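Local coordinates for protein sugar ABC transporter (Agrobacterium radiobacter, PDB 4RXT) that probably serves a bacterial ABC importer as its carbohydrate-binding protein, and holds alpha-L-arabinopyranose in the cleft between its two lobes, at residues Ile10-Thr15 and Ala144-Gln149; Ile115-Leu120 and Leu155-Thr160; Asn57-Lys62 and Ala84-Ile89; Ile183-Ile188 and Gly209-Glu214. All coordinates share one frame; numbering follows the deposited sequence.

Contact 1 of 4, residues Ile10-Thr15 and Ala144-Gln149; sequences IVKDTT and AGSLEQ. With ARA (alpha-L-arabinopyranose), chain B.
Lys12 and Ser146 face each other across the sugar cleft of a type I periplasmic-binding-protein fold. One follows strand 9-11 in the first lobe, the other lies in the first turn of helix 145-161 in the second, and both reach O3 of alpha-L-arabinopyranose. Lysine suits its place because it has length: with CG anti to its carbonyl carbon (chi1 -60°) and the chain extended from there on, NZ is carried far from the strand to donate to O3 at 3.0 Å. From the other lobe Ser146 OG lies 2.8 Å from O3, so the two lobes meet on one hydroxyl oxygen; NZ and OG themselves are 3.7 Å apart. The small Ala144, at the N-cap position, leaves room for the ammonium group, its CB 4.0 Å from NZ. Asp93 and Glu45, which also bind the sugar, lie close to Lys12 and probably help balance its charge, while Ser94 takes the backbone N-H of Ser146. Leu147 adds an apolar wall, with CD2 3.8 Å from sugar O4. Next along the first segment, Asp13 makes an Asx turn: its OD1 accepts Thr15 N at 2.9 Å and Thr15 OG1 at 2.6 Å, both from the same face of the carboxylate.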
loop_
_atom_site.group_PDB
_atom_site.type_symbol
_atom_site.label_atom_id
_atom_site.label_comp_id
_atom_site.label_asym_id
_atom_site.label_seq_id
_atom_site.Cartn_x
_atom_site.Cartn_y
_atom_site.Cartn_z
ATOM N N ILE A 10 11.732 1.210 -9.469
ATOM C CA ILE A 10 11.977 0.024 -8.665
ATOM C C ILE A 10 10.819 -0.108 -7.704
ATOM O O ILE A 10 10.642 0.699 -6.798
ATOM C CB ILE A 10 13.308 0.124 -7.866
ATOM C CG1 ILE A 10 14.474 0.387 -8.819
ATOM C CG2 ILE A 10 13.540 -1.153 -7.041
ATOM C CD1 ILE A 10 15.765 0.757 -8.126
ATOM N N VAL A 11 10.016 -1.136 -7.918
ATOM C CA VAL A 11 8.861 -1.412 -7.082
ATOM C C VAL A 11 9.185 -2.470 -6.038
ATOM O O VAL A 11 10.249 -3.090 -6.104
ATOM C CB VAL A 11 7.635 -1.808 -7.901
ATOM C CG1 VAL A 11 7.239 -0.648 -8.826
ATOM C CG2 VAL A 11 7.900 -3.089 -8.688
ATOM N N LYS A 12 8.300 -2.647 -5.054
ATOM C CA LYS A 12 8.561 -3.658 -3.996
ATOM C C LYS A 12 8.431 -5.100 -4.510
ATOM O O LYS A 12 9.066 -5.997 -3.987
ATOM C CB LYS A 12 7.600 -3.494 -2.810
ATOM C CG LYS A 12 7.645 -2.153 -2.102
ATOM C CD LYS A 12 6.859 -2.207 -0.816
ATOM C CE LYS A 12 6.814 -0.880 -0.093
ATOM N NZ LYS A 12 6.176 -1.062 1.248
ATOM N N ASP A 13 7.499 -5.341 -5.452
ATOM C CA ASP A 13 7.185 -6.718 -5.858
ATOM C C ASP A 13 6.467 -6.676 -7.203
ATOM O O ASP A 13 5.321 -6.256 -7.293
ATOM C CB ASP A 13 6.306 -7.403 -4.793
ATOM C CG ASP A 13 5.902 -8.871 -5.165
ATOM O OD1 ASP A 13 6.164 -9.330 -6.303
ATOM O OD2 ASP A 13 5.279 -9.561 -4.333
ATOM N N THR A 14 7.159 -7.123 -8.239
ATOM C CA THR A 14 6.614 -7.075 -9.610
ATOM C C THR A 14 5.439 -8.016 -9.879
ATOM O O THR A 14 4.774 -7.852 -10.891
ATOM C CB THR A 14 7.719 -7.382 -10.646
ATOM O OG1 THR A 14 8.237 -8.711 -10.414
ATOM C CG2 THR A 14 8.843 -6.335 -10.589
ATOM N N THR A 15 5.204 -8.979 -8.993
ATOM C CA THR A 15 4.106 -9.946 -9.119
ATOM C C THR A 15 2.778 -9.492 -8.510
ATOM O O THR A 15 1.771 -10.158 -8.647
ATOM C CB THR A 15 4.484 -11.301 -8.469
ATOM O OG1 THR A 15 4.495 -11.186 -7.039
ATOM C CG2 THR A 15 5.858 -11.782 -8.951
ATOM N N ALA A 144 7.784 -2.091 7.192
ATOM C CA ALA A 144 7.466 -1.271 6.012
ATOM C C ALA A 144 6.986 0.098 6.444
ATOM O O ALA A 144 6.176 0.207 7.333
ATOM C CB ALA A 144 6.394 -1.944 5.118
ATOM N N GLY A 145 7.448 1.138 5.798
ATOM C CA GLY A 145 7.027 2.487 6.172
ATOM C C GLY A 145 5.509 2.674 6.066
ATOM O O GLY A 145 4.846 3.129 6.982
ATOM N N SER A 146 4.964 2.317 4.901
ATOM C CA SER A 146 3.525 2.514 4.645
ATOM C C SER A 146 2.693 1.737 5.685
ATOM O O SER A 146 1.751 2.271 6.292
ATOM C CB SER A 146 3.152 2.094 3.219
ATOM O OG SER A 146 3.561 0.768 3.028
ATOM N N LEU A 147 3.037 0.470 5.873
ATOM C CA LEU A 147 2.211 -0.411 6.723
ATOM C C LEU A 147 2.293 -0.060 8.221
ATOM O O LEU A 147 1.295 -0.168 8.956
ATOM C CB LEU A 147 2.574 -1.875 6.513
ATOM C CG LEU A 147 2.553 -2.337 5.039
ATOM C CD1 LEU A 147 2.851 -3.842 4.966
ATOM C CD2 LEU A 147 1.268 -1.986 4.282
ATOM N N GLU A 148 3.503 0.301 8.672
ATOM C CA GLU A 148 3.651 0.709 10.084
ATOM C C GLU A 148 2.845 1.986 10.384
ATOM O O GLU A 148 2.228 2.141 11.457
ATOM C CB GLU A 148 5.110 0.852 10.458
ATOM C CG GLU A 148 5.858 -0.471 10.422
ATOM C CD GLU A 148 5.290 -1.577 11.326
ATOM O OE1 GLU A 148 4.684 -1.293 12.393
ATOM O OE2 GLU A 148 5.503 -2.766 10.994
ATOM N N GLN A 149 2.819 2.899 9.420
ATOM C CA GLN A 149 1.996 4.106 9.586
ATOM C C GLN A 149 0.492 3.803 9.607
ATOM O O GLN A 149 -0.258 4.392 10.368
ATOM C CB GLN A 149 2.329 5.159 8.544
ATOM C CG GLN A 149 3.698 5.738 8.786
ATOM C CD GLN A 149 4.056 6.804 7.795
ATOM O OE1 GLN A 149 3.728 6.689 6.638
ATOM N NE2 GLN A 149 4.735 7.849 8.241
HETATM C C1 ARA B . 0.019 -1.420 -0.939
HETATM C C2 ARA B . 1.021 -0.591 -0.112
HETATM C C3 ARA B . 2.433 -1.071 -0.404
HETATM C C4 ARA B . 2.561 -2.594 -0.229
HETATM C C5 ARA B . 1.244 -3.246 -0.165
HETATM O O1 ARA B . -1.056 -1.154 -0.046
HETATM O O2 ARA B . 0.935 0.805 -0.456
HETATM O O3 ARA B . 3.342 -0.309 0.409
HETATM O O4 ARA B . 3.083 -2.968 1.048
HETATM O O5 ARA B . 0.289 -2.801 -1.143
#

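Contact 2 of 4, residues Ile115-Leu120 and Leu155-Thr160; sequences IAADGL and LDQVKT
Gln157 meets Ala117 with the root of its side chain and Asp118 with its amide, joining two helices that lie side by side against the sheet of the second lobe. This is a Rossmann-like alpha/beta arrangement, in which helix 145-161 makes the beta-alpha-beta crossover from strand 133-139 to strand 165-172. The short helical segments run 47° from parallel, with axes 8.5 Å apart at their closest. So near an approach is possible because Ala117 sets nothing larger than a methyl group between the backbones: its CB rests 3.7 Å from Gln157 CB. Glutamine is flexible enough to do two jobs. CG stands anti to the backbone N (chi1 -172°), which lays the methylene carbons along Ala117, and a bend at chi2 then turns the amide across the Asp118 side chain at about a right angle. NE2 donates to Asp118 OD1 at 2.9 Å in an almost straight bond, 173° at the hydrogen. OD1 lies nearly in the amide plane, yet the donor arrives somewhat tilted from the carboxylate plane, on the syn side. The same OD1 accepts from Tyr162 OH, so two donors, one from helix 145-161 and one from just after its end, hold the carboxylate at the edge of the interface. One residue further, Val158 turns inward to Leu165 and Val167 of the outermost strand. Its beta-branched chain packs between the helix and that strand, and CG2 touches Ala117 CB at 4.0 Å.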
loop_
_atom_site.group_PDB
_atom_site.type_symbol
_atom_site.label_atom_id
_atom_site.label_comp_id
_atom_site.label_asym_id
_atom_site.label_seq_id
_atom_site.Cartn_x
_atom_site.Cartn_y
_atom_site.Cartn_z
ATOM N N ILE A 115 -8.756 6.420 8.687
ATOM C CA ILE A 115 -9.925 6.195 7.792
ATOM C C ILE A 115 -10.451 4.758 7.891
ATOM O O ILE A 115 -11.639 4.514 7.982
ATOM C CB ILE A 115 -9.553 6.539 6.320
ATOM C CG1 ILE A 115 -9.426 8.053 6.164
ATOM C CG2 ILE A 115 -10.594 6.031 5.323
ATOM C CD1 ILE A 115 -8.818 8.498 4.851
ATOM N N ALA A 116 -9.524 3.824 7.983
ATOM C CA ALA A 116 -9.877 2.410 8.093
ATOM C C ALA A 116 -10.546 2.133 9.433
ATOM O O ALA A 116 -11.510 1.339 9.508
ATOM C CB ALA A 116 -8.657 1.522 7.909
ATOM N N ALA A 117 -10.005 2.764 10.498
ATOM C CA ALA A 117 -10.608 2.619 11.838
ATOM C C ALA A 117 -12.055 3.121 11.855
ATOM O O ALA A 117 -12.972 2.415 12.348
ATOM C CB ALA A 117 -9.785 3.326 12.913
ATOM N N ASP A 118 -12.250 4.300 11.258
ATOM C CA ASP A 118 -13.590 4.880 11.175
ATOM C C ASP A 118 -14.512 3.924 10.407
ATOM O O ASP A 118 -15.668 3.743 10.771
ATOM C CB ASP A 118 -13.580 6.248 10.506
ATOM C CG ASP A 118 -12.850 7.316 11.307
ATOM O OD1 ASP A 118 -12.799 7.218 12.564
ATOM O OD2 ASP A 118 -12.419 8.280 10.634
ATOM N N GLY A 119 -13.995 3.332 9.326
ATOM C CA GLY A 119 -14.818 2.456 8.435
ATOM C C GLY A 119 -15.170 1.193 9.180
ATOM O O GLY A 119 -16.275 0.687 9.105
ATOM N N LEU A 120 -14.227 0.680 9.971
ATOM C CA LEU A 120 -14.454 -0.559 10.699
ATOM C C LEU A 120 -15.502 -0.369 11.796
ATOM O O LEU A 120 -16.412 -1.162 11.985
ATOM C CB LEU A 120 -13.140 -1.086 11.298
ATOM C CG LEU A 120 -13.231 -2.397 12.047
ATOM C CD1 LEU A 120 -13.669 -3.474 11.095
ATOM C CD2 LEU A 120 -11.915 -2.862 12.646
ATOM N N LEU A 155 -4.551 2.114 15.169
ATOM C CA LEU A 155 -4.520 1.860 16.604
ATOM C C LEU A 155 -4.849 3.143 17.406
ATOM O O LEU A 155 -5.619 3.088 18.360
ATOM C CB LEU A 155 -3.176 1.250 17.048
ATOM C CG LEU A 155 -2.888 -0.180 16.559
ATOM C CD1 LEU A 155 -1.496 -0.620 16.963
ATOM C CD2 LEU A 155 -3.960 -1.162 17.037
ATOM N N ASP A 156 -4.269 4.272 17.007
ATOM C CA ASP A 156 -4.490 5.532 17.658
ATOM C C ASP A 156 -5.959 5.958 17.596
ATOM O O ASP A 156 -6.562 6.389 18.578
ATOM C CB ASP A 156 -3.615 6.614 17.016
ATOM C CG ASP A 156 -2.107 6.447 17.329
ATOM O OD1 ASP A 156 -1.716 5.603 18.176
ATOM O OD2 ASP A 156 -1.317 7.183 16.687
ATOM N N GLN A 157 -6.563 5.810 16.427
ATOM C CA GLN A 157 -7.962 6.231 16.246
ATOM C C GLN A 157 -8.862 5.316 17.085
ATOM O O GLN A 157 -9.805 5.737 17.753
ATOM C CB GLN A 157 -8.314 6.156 14.741
ATOM C CG GLN A 157 -9.668 6.762 14.407
ATOM C CD GLN A 157 -9.697 8.278 14.411
ATOM O OE1 GLN A 157 -8.852 8.936 15.004
ATOM N NE2 GLN A 157 -10.681 8.845 13.752
ATOM N N VAL A 158 -8.571 4.019 17.049
ATOM C CA VAL A 158 -9.350 3.097 17.867
ATOM C C VAL A 158 -9.307 3.470 19.337
ATOM O O VAL A 158 -10.329 3.460 20.073
ATOM C CB VAL A 158 -8.957 1.632 17.632
ATOM C CG1 VAL A 158 -9.616 0.710 18.659
ATOM C CG2 VAL A 158 -9.448 1.214 16.249
ATOM N N LYS A 159 -8.106 3.770 19.776
ATOM C CA LYS A 159 -7.903 4.063 21.198
ATOM C C LYS A 159 -8.652 5.300 21.680
ATOM O O LYS A 159 -9.242 5.289 22.780
ATOM C CB LYS A 159 -6.444 4.229 21.501
ATOM C CG LYS A 159 -6.227 4.487 23.003
ATOM C CD LYS A 159 -4.819 4.367 23.480
ATOM C CE LYS A 159 -4.772 4.739 24.953
ATOM N NZ LYS A 159 -5.077 3.660 25.916
ATOM N N THR A 160 -8.672 6.354 20.883
ATOM C CA THR A 160 -9.275 7.614 21.363
ATOM C C THR A 160 -10.768 7.732 20.992
ATOM O O THR A 160 -11.610 8.183 21.777
ATOM C CB THR A 160 -8.491 8.847 20.915
ATOM O OG1 THR A 160 -8.511 8.935 19.521
ATOM C CG2 THR A 160 -7.058 8.726 21.325
#

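Contact 3 of 4, residues Asn57-Lys62 and Ala84-Ile89; sequences NAVAGK and AKSVPI
A chi1 of 169° sets Val59 CG1 anti to its backbone N and aims that methyl at Ser86, whose own chi1 of 73° tucks OG between backbone N and carbonyl carbon; CG1 and OG meet at 3.4 Å. The place is one end of the first lobe's Rossmann-like alpha/beta fold. Helix 48-60 finishes there before strand 66-68, and the loop behind helix 77-84 leads into the neighbouring parallel strand 89-92, so the contact ties together two successive helix-to-strand connections. Next to the serine, Val87 sets out toward the helix, and its CG2 comes within 4.3 Å of Val59 CG1. Both valines also rest on Ile66 of strand 66-68, and Pro63 covers Val87 further. Branched aliphatic residues fit this seam between helix end and sheet, whereas the small polar Ser86 suits the exposed margin, where it can bind water. At the helix end the chain breaks from helical geometry at Lys62, whose phi is positive (57°), and Lys62 N turns back to donate to Val59 O at 3.0 Å. That carbonyl has a second partner: an ordered water gives it a hydrogen bond at 2.7 Å. The water thereby links the last helical turn to the loop, for its oxygen also lies hydrogen-bonded 2.7 Å from Ser86 OG.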
loop_
_atom_site.group_PDB
_atom_site.type_symbol
_atom_site.label_atom_id
_atom_site.label_comp_id
_atom_site.label_asym_id
_atom_site.label_seq_id
_atom_site.Cartn_x
_atom_site.Cartn_y
_atom_site.Cartn_z
ATOM N N ASN A 57 22.583 -1.827 -8.533
ATOM C CA ASN A 57 22.888 -2.136 -9.929
ATOM C C ASN A 57 22.361 -1.009 -10.831
ATOM O O ASN A 57 23.008 -0.595 -11.795
ATOM C CB ASN A 57 22.220 -3.463 -10.330
ATOM C CG ASN A 57 23.177 -4.618 -10.384
ATOM O OD1 ASN A 57 24.115 -4.624 -11.185
ATOM N ND2 ASN A 57 22.914 -5.631 -9.569
ATOM N N ALA A 58 21.162 -0.519 -10.519
ATOM C CA ALA A 58 20.587 0.573 -11.304
ATOM C C ALA A 58 21.457 1.853 -11.174
ATOM O O ALA A 58 21.746 2.544 -12.158
ATOM C CB ALA A 58 19.144 0.836 -10.899
ATOM N N VAL A 59 21.922 2.125 -9.959
ATOM C CA VAL A 59 22.828 3.250 -9.712
ATOM C C VAL A 59 24.101 3.128 -10.548
ATOM O O VAL A 59 24.546 4.118 -11.164
ATOM C CB VAL A 59 23.164 3.392 -8.208
ATOM C CG1 VAL A 59 24.303 4.393 -8.006
ATOM C CG2 VAL A 59 21.933 3.832 -7.416
ATOM N N ALA A 60 24.656 1.916 -10.595
ATOM C CA ALA A 60 25.893 1.673 -11.295
ATOM C C ALA A 60 25.790 1.960 -12.799
ATOM O O ALA A 60 26.782 2.253 -13.474
ATOM C CB ALA A 60 26.347 0.260 -11.059
ATOM N N GLY A 61 24.579 1.858 -13.317
ATOM C CA GLY A 61 24.284 2.165 -14.730
ATOM C C GLY A 61 24.154 3.640 -15.095
ATOM O O GLY A 61 23.914 3.998 -16.257
ATOM N N LYS A 62 24.330 4.514 -14.112
ATOM C CA LYS A 62 24.354 5.963 -14.351
ATOM C C LYS A 62 23.077 6.520 -15.034
ATOM O O LYS A 62 23.135 7.273 -16.017
ATOM C CB LYS A 62 25.581 6.356 -15.147
ATOM C CG LYS A 62 26.869 6.039 -14.406
ATOM C CD LYS A 62 28.084 6.382 -15.257
ATOM C CE LYS A 62 29.378 6.000 -14.560
ATOM N NZ LYS A 62 29.672 6.908 -13.412
ATOM N N ALA A 84 21.938 8.366 -3.705
ATOM C CA ALA A 84 21.730 9.794 -3.877
ATOM C C ALA A 84 23.018 10.566 -4.118
ATOM O O ALA A 84 22.962 11.697 -4.615
ATOM C CB ALA A 84 20.976 10.379 -2.679
ATOM N N LYS A 85 24.155 9.983 -3.723
ATOM C CA LYS A 85 25.482 10.600 -3.970
ATOM C C LYS A 85 25.829 10.725 -5.442
ATOM O O LYS A 85 26.659 11.533 -5.819
ATOM C CB LYS A 85 26.593 9.854 -3.246
ATOM C CG LYS A 85 26.451 9.987 -1.747
ATOM C CD LYS A 85 27.425 9.147 -0.965
ATOM C CE LYS A 85 27.138 9.276 0.527
ATOM N NZ LYS A 85 28.311 8.856 1.372
ATOM N N SER A 86 25.192 9.914 -6.267
ATOM C CA SER A 86 25.398 10.005 -7.716
ATOM C C SER A 86 24.160 10.131 -8.629
ATOM O O SER A 86 24.291 10.509 -9.787
ATOM C CB SER A 86 26.225 8.799 -8.160
ATOM O OG SER A 86 25.466 7.608 -8.132
ATOM N N VAL A 87 22.974 9.797 -8.122
ATOM C CA VAL A 87 21.723 9.809 -8.892
ATOM C C VAL A 87 20.591 10.427 -8.047
ATOM O O VAL A 87 20.428 10.048 -6.893
ATOM C CB VAL A 87 21.314 8.351 -9.266
ATOM C CG1 VAL A 87 20.034 8.317 -10.090
ATOM C CG2 VAL A 87 22.423 7.649 -10.046
ATOM N N PRO A 88 19.810 11.375 -8.595
ATOM C CA PRO A 88 18.641 11.823 -7.818
ATOM C C PRO A 88 17.582 10.740 -7.681
ATOM O O PRO A 88 17.241 10.058 -8.672
ATOM C CB PRO A 88 18.068 13.000 -8.607
ATOM C CG PRO A 88 18.705 12.942 -9.916
ATOM C CD PRO A 88 19.909 12.054 -9.888
ATOM N N ILE A 89 17.036 10.665 -6.469
ATOM C CA ILE A 89 16.112 9.596 -6.077
ATOM C C ILE A 89 14.789 10.222 -5.723
ATOM O O ILE A 89 14.710 11.139 -4.927
ATOM C CB ILE A 89 16.630 8.768 -4.874
ATOM C CG1 ILE A 89 18.116 8.381 -5.057
ATOM C CG2 ILE A 89 15.723 7.561 -4.590
ATOM C CD1 ILE A 89 18.391 7.484 -6.242
HETATM O O HOH W 1 25.820 6.433 -10.591
#

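Contact 4 of 4, residues Ile183-Ile188 and Gly209-Glu214; sequences IMTDLI and GQAIAE
Met184 CG sits 3.8 Å from Ala211 CB, and this methylene-on-methyl touch is the heart of the contact between helices 177-190 and 202-214, successive helices of the second lobe's Rossmann-like alpha/beta fold joined through strand 194-199. The Ile212 side chain reaches over until its CD1 is 4.2 Å from the same CG. Thr185 in turn presents OG1 to Ala211 CB at 3.9 Å. The alanine methyl is thus lodged against two consecutive residues of the facing helix, and its small size allows the CA atoms of Thr185 and Ala211 to come within 6.3 Å. Methionine suits its place because it is unbranched and pliable: in Met184, CG anti to the backbone N (chi1 -177°) brings the chain over Ala211, and bends at chi2 and chi3 then take the sulfur and CE away from the partner helix. Toward the sheet, Met184 packs on Val136 of strand 133-139. Leu181, a turn earlier, extends the apolar patch against Ala211, and its backbone O holds Thr185 OG1 in a hydrogen bond. The segment axes cross at 58° with a closest approach of 9.3 Å. Outside this layer, Gln210 NE2 donates to Glu214 OE2 at 2.8 Å, a bent bond of 134° that links residues one turn apart on helix 202-214. The contact between the segments is therefore made by apolar burial and close fit, without directional bonds, and the one hydroxyl at its margin is already satisfied by its own helix.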
loop_
_atom_site.group_PDB
_atom_site.type_symbol
_atom_site.label_atom_id
_atom_site.label_comp_id
_atom_site.label_asym_id
_atom_site.label_seq_id
_atom_site.Cartn_x
_atom_site.Cartn_y
_atom_site.Cartn_z
ATOM N N ILE A 183 -3.807 -17.000 9.164
ATOM C CA ILE A 183 -3.832 -16.193 10.392
ATOM C C ILE A 183 -5.290 -15.878 10.739
ATOM O O ILE A 183 -5.704 -16.028 11.869
ATOM C CB ILE A 183 -3.063 -14.909 10.209
ATOM C CG1 ILE A 183 -1.562 -15.192 10.186
ATOM C CG2 ILE A 183 -3.311 -13.986 11.395
ATOM C CD1 ILE A 183 -0.726 -14.047 9.676
ATOM N N MET A 184 -6.084 -15.459 9.737
ATOM C CA MET A 184 -7.461 -15.076 10.013
ATOM C C MET A 184 -8.266 -16.254 10.559
ATOM O O MET A 184 -8.989 -16.120 11.570
ATOM C CB MET A 184 -8.140 -14.475 8.761
ATOM C CG MET A 184 -9.564 -13.990 8.997
ATOM S SD MET A 184 -9.743 -12.477 9.980
ATOM C CE MET A 184 -9.159 -12.760 11.616
ATOM N N THR A 185 -8.097 -17.415 9.926
ATOM C CA THR A 185 -8.815 -18.622 10.332
ATOM C C THR A 185 -8.391 -19.033 11.767
ATOM O O THR A 185 -9.236 -19.407 12.596
ATOM C CB THR A 185 -8.568 -19.760 9.307
ATOM O OG1 THR A 185 -8.979 -19.333 7.986
ATOM C CG2 THR A 185 -9.421 -20.940 9.657
ATOM N N ASP A 186 -7.085 -18.912 12.043
ATOM C CA ASP A 186 -6.536 -19.265 13.362
ATOM C C ASP A 186 -7.091 -18.343 14.434
ATOM O O ASP A 186 -7.536 -18.793 15.493
ATOM C CB ASP A 186 -4.992 -19.167 13.418
ATOM C CG ASP A 186 -4.263 -20.244 12.583
ATOM O OD1 ASP A 186 -4.913 -21.155 12.014
ATOM O OD2 ASP A 186 -3.002 -20.184 12.507
ATOM N N LEU A 187 -7.097 -17.061 14.118
ATOM C CA LEU A 187 -7.513 -16.014 15.059
ATOM C C LEU A 187 -8.949 -16.185 15.470
ATOM O O LEU A 187 -9.304 -16.142 16.627
ATOM C CB LEU A 187 -7.300 -14.588 14.486
ATOM C CG LEU A 187 -5.873 -14.017 14.456
ATOM C CD1 LEU A 187 -5.829 -12.650 13.779
ATOM C CD2 LEU A 187 -5.247 -13.978 15.843
ATOM N N ILE A 188 -9.809 -16.436 14.500
ATOM C CA ILE A 188 -11.218 -16.487 14.802
ATOM C C ILE A 188 -11.622 -17.788 15.482
ATOM O O ILE A 188 -12.482 -17.797 16.351
ATOM C CB ILE A 188 -12.065 -16.178 13.547
ATOM C CG1 ILE A 188 -13.522 -16.027 13.939
ATOM C CG2 ILE A 188 -11.951 -17.254 12.481
ATOM C CD1 ILE A 188 -14.371 -15.788 12.740
ATOM N N GLY A 209 -10.054 -11.590 3.218
ATOM C CA GLY A 209 -11.322 -11.651 2.534
ATOM C C GLY A 209 -11.650 -13.078 2.146
ATOM O O GLY A 209 -12.816 -13.514 2.295
ATOM N N GLN A 210 -10.655 -13.792 1.623
ATOM C CA GLN A 210 -10.824 -15.200 1.199
ATOM C C GLN A 210 -11.281 -16.044 2.388
ATOM O O GLN A 210 -12.175 -16.860 2.289
ATOM C CB GLN A 210 -9.553 -15.757 0.566
ATOM C CG GLN A 210 -9.690 -17.101 -0.149
ATOM C CD GLN A 210 -10.449 -17.033 -1.462
ATOM O OE1 GLN A 210 -10.149 -16.207 -2.330
ATOM N NE2 GLN A 210 -11.394 -17.930 -1.633
ATOM N N ALA A 211 -10.655 -15.853 3.542
ATOM C CA ALA A 211 -11.038 -16.601 4.750
ATOM C C ALA A 211 -12.505 -16.357 5.162
ATOM O O ALA A 211 -13.266 -17.292 5.518
ATOM C CB ALA A 211 -10.126 -16.228 5.936
ATOM N N ILE A 212 -12.903 -15.081 5.124
ATOM C CA ILE A 212 -14.272 -14.732 5.452
ATOM C C ILE A 212 -15.279 -15.273 4.415
ATOM O O ILE A 212 -16.308 -15.840 4.807
ATOM C CB ILE A 212 -14.406 -13.206 5.610
ATOM C CG1 ILE A 212 -13.544 -12.713 6.812
ATOM C CG2 ILE A 212 -15.858 -12.781 5.840
ATOM C CD1 ILE A 212 -13.639 -13.505 8.105
ATOM N N ALA A 213 -14.965 -15.130 3.125
ATOM C CA ALA A 213 -15.837 -15.651 2.027
ATOM C C ALA A 213 -16.012 -17.173 2.147
ATOM O O ALA A 213 -17.150 -17.707 2.097
ATOM C CB ALA A 213 -15.242 -15.320 0.662
ATOM N N GLU A 214 -14.892 -17.886 2.283
ATOM C CA GLU A 214 -14.913 -19.354 2.242
ATOM C C GLU A 214 -15.647 -19.960 3.408
ATOM O O GLU A 214 -16.237 -21.013 3.316
ATOM C CB GLU A 214 -13.497 -19.925 2.170
ATOM C CG GLU A 214 -12.772 -19.695 0.837
ATOM C CD GLU A 214 -11.325 -20.165 0.864
ATOM O OE1 GLU A 214 -10.791 -20.456 1.969
ATOM O OE2 GLU A 214 -10.740 -20.219 -0.248
#

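How the contacts relate
The four contacts spread along a two-lobed molecule. Contact 3 belongs to the first lobe, with its parallel sheet; contacts 2 and 4 belong to the second, with its mixed sheet; contact 1 joins the lobes at the sugar. Its centre is 20 to 23 Å from those of the other three, while the centre of contact 3 lies about 40 Å from that of contact 2 and 43 Å from that of contact 4. Along the chain, contact 3 falls between the two segments of contact 1, contacts 1 and 2 interleave, and contact 4 comes last. Helix 145-161 serves both contacts 1 and 2: its beginning faces the ligand, and a later part packs on helix 109-128, so that one helix links the pocket to the packing of its lobe.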